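Local atomic coordinates of protease Do-like 2, chloroplastic (Arabidopsis thaliana, PDB entry 4FLN), a protein that acts as a chloroplast serine protease of the Deg family, making the primary cleavage in the photodamaged D1 protein of photosystem II. Residues L87-C92 with D120-L125. Sequence-based numbering, arbitrary orientation.
Sequences LTNAHC and DCDIAL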
loop_
_atom_site.group_PDB
_atom_site.type_symbol
_atom_site.label_atom_id
_atom_site.label_comp_id
_atom_site.label_asym_id
_atom_site.label_seq_id
_atom_site.Cartn_x
_atom_site.Cartn_y
_atom_site.Cartn_z
ATOM N N LEU B 87 -37.450 11.082 17.729
ATOM C CA LEU B 87 -36.226 11.844 17.530
ATOM C C LEU B 87 -35.193 10.981 16.825
ATOM O O LEU B 87 -35.083 9.793 17.104
ATOM C CB LEU B 87 -35.686 12.294 18.889
ATOM C CG LEU B 87 -34.757 13.500 18.949
ATOM C CD1 LEU B 87 -35.156 14.526 17.915
ATOM C CD2 LEU B 87 -34.824 14.102 20.340
ATOM N N THR B 88 -34.433 11.572 15.915
ATOM C CA THR B 88 -33.337 10.846 15.281
ATOM C C THR B 88 -32.272 11.771 14.709
ATOM O O THR B 88 -32.356 12.980 14.842
ATOM C CB THR B 88 -33.841 9.890 14.181
ATOM O OG1 THR B 88 -32.792 8.981 13.829
ATOM C CG2 THR B 88 -34.272 10.663 12.941
ATOM N N ASN B 89 -31.248 11.194 14.095
ATOM C CA ASN B 89 -30.275 11.994 13.373
ATOM C C ASN B 89 -30.828 12.325 12.001
ATOM O O ASN B 89 -31.603 11.554 11.438
ATOM C CB ASN B 89 -28.948 11.260 13.233
ATOM C CG ASN B 89 -28.170 11.235 14.516
ATOM O OD1 ASN B 89 -27.773 10.174 14.998
ATOM N ND2 ASN B 89 -27.955 12.403 15.093
ATOM N N ALA B 90 -30.448 13.471 11.457
ATOM C CA ALA B 90 -30.956 13.835 10.154
ATOM C C ALA B 90 -30.341 12.931 9.087
ATOM O O ALA B 90 -30.997 12.571 8.117
ATOM C CB ALA B 90 -30.690 15.281 9.875
ATOM N N HIS B 91 -29.089 12.537 9.288
ATOM C CA HIS B 91 -28.395 11.706 8.309
ATOM C C HIS B 91 -29.034 10.321 8.178
ATOM O O HIS B 91 -28.900 9.663 7.146
ATOM C CB HIS B 91 -26.886 11.625 8.589
ATOM C CG HIS B 91 -26.495 10.569 9.582
ATOM N ND1 HIS B 91 -25.956 10.868 10.815
ATOM C CD2 HIS B 91 -26.538 9.217 9.511
ATOM C CE1 HIS B 91 -25.694 9.748 11.464
ATOM N NE2 HIS B 91 -26.034 8.730 10.693
ATOM N N CYS B 92 -29.755 9.889 9.205
ATOM C CA CYS B 92 -30.501 8.633 9.110
ATOM C C CYS B 92 -31.593 8.701 8.035
ATOM O O CYS B 92 -31.737 7.779 7.243
ATOM C CB CYS B 92 -31.112 8.232 10.466
ATOM S SG CYS B 92 -29.908 7.969 11.786
ATOM N N ASP B 120 -27.261 20.992 10.176
ATOM C CA ASP B 120 -26.000 21.292 10.854
ATOM C C ASP B 120 -25.929 20.838 12.321
ATOM O O ASP B 120 -24.839 20.708 12.880
ATOM C CB ASP B 120 -25.591 22.771 10.688
ATOM C CG ASP B 120 -26.759 23.728 10.804
ATOM O OD1 ASP B 120 -27.911 23.286 10.646
ATOM O OD2 ASP B 120 -26.521 24.932 11.039
ATOM N N CYS B 121 -27.081 20.608 12.942
ATOM C CA CYS B 121 -27.117 19.991 14.268
ATOM C C CYS B 121 -27.414 18.488 14.184
ATOM O O CYS B 121 -27.458 17.797 15.208
ATOM C CB CYS B 121 -28.157 20.682 15.146
ATOM S SG CYS B 121 -29.833 20.593 14.481
ATOM N N ASP B 122 -27.635 18.007 12.959
ATOM C CA ASP B 122 -27.951 16.602 12.665
ATOM C C ASP B 122 -29.084 15.984 13.491
ATOM O O ASP B 122 -28.919 14.949 14.138
ATOM C CB ASP B 122 -26.707 15.709 12.700
ATOM C CG ASP B 122 -26.952 14.347 12.052
ATOM O OD1 ASP B 122 -27.864 14.240 11.201
ATOM O OD2 ASP B 122 -26.235 13.385 12.393
ATOM N N ILE B 123 -30.239 16.624 13.452
ATOM C CA ILE B 123 -31.401 16.138 14.173
ATOM C C ILE B 123 -32.590 16.059 13.223
ATOM O O ILE B 123 -32.720 16.866 12.300
ATOM C CB ILE B 123 -31.738 17.061 15.378
ATOM C CG1 ILE B 123 -30.628 17.003 16.424
ATOM C CG2 ILE B 123 -33.074 16.683 16.010
ATOM C CD1 ILE B 123 -30.839 17.960 17.568
ATOM N N ALA B 124 -33.448 15.070 13.431
ATOM C CA ALA B 124 -34.678 14.997 12.666
ATOM C C ALA B 124 -35.792 14.484 13.551
ATOM O O ALA B 124 -35.568 13.656 14.435
ATOM C CB ALA B 124 -34.513 14.127 11.437
ATOM N N LEU B 125 -36.988 15.012 13.326
ATOM C CA LEU B 125 -38.160 14.569 14.043
ATOM C C LEU B 125 -38.974 13.733 13.078
ATOM O O LEU B 125 -38.983 14.004 11.879
ATOM C CB LEU B 125 -38.959 15.770 14.522
ATOM C CG LEU B 125 -39.374 15.751 15.990
ATOM C CD1 LEU B 125 -38.211 15.311 16.855
ATOM C CD2 LEU B 125 -39.872 17.124 16.413
#
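D122 and H91, by similarity the acid and base of the charge relay system, meet where strand 85-88 ends beside the start of the antiparallel strand 123-129 in the first barrel of a trypsin-like protease domain, a worked example of a catalytic pair set by backbone bonds. The close-packed part takes in the strand pair and the buried D122 beside it. T88 and A124 form a hydrogen-bonded pair, with T88 N to A124 O at 2.8 Å, while on the other face CD1 of L87 lies against CG2 of I123 and CD1 of L125, with V236 of helix 233-246 touching L87 and I123. With CG anti to its own N (chi1 -165°), D122 reaches the start of the short helix 90-93: OD1 takes H91 N at 2.8 Å and, weakly, A90 N. N89 ND2 gives a nearly straight bond (171°) to D122 O, which lies in the amide plane. Shortening D122 to an alanine would remove both carboxylate oxygens, and would probably leave H91 N and ND1 without these acceptors and the ring freer to turn. The looser side is the partly exposed H91 ring, touching S200, probably the third member of the relay. OD2 accepts from H91 ND1 at 3.0 Å through its syn lone pair, 18° out of the ring plane.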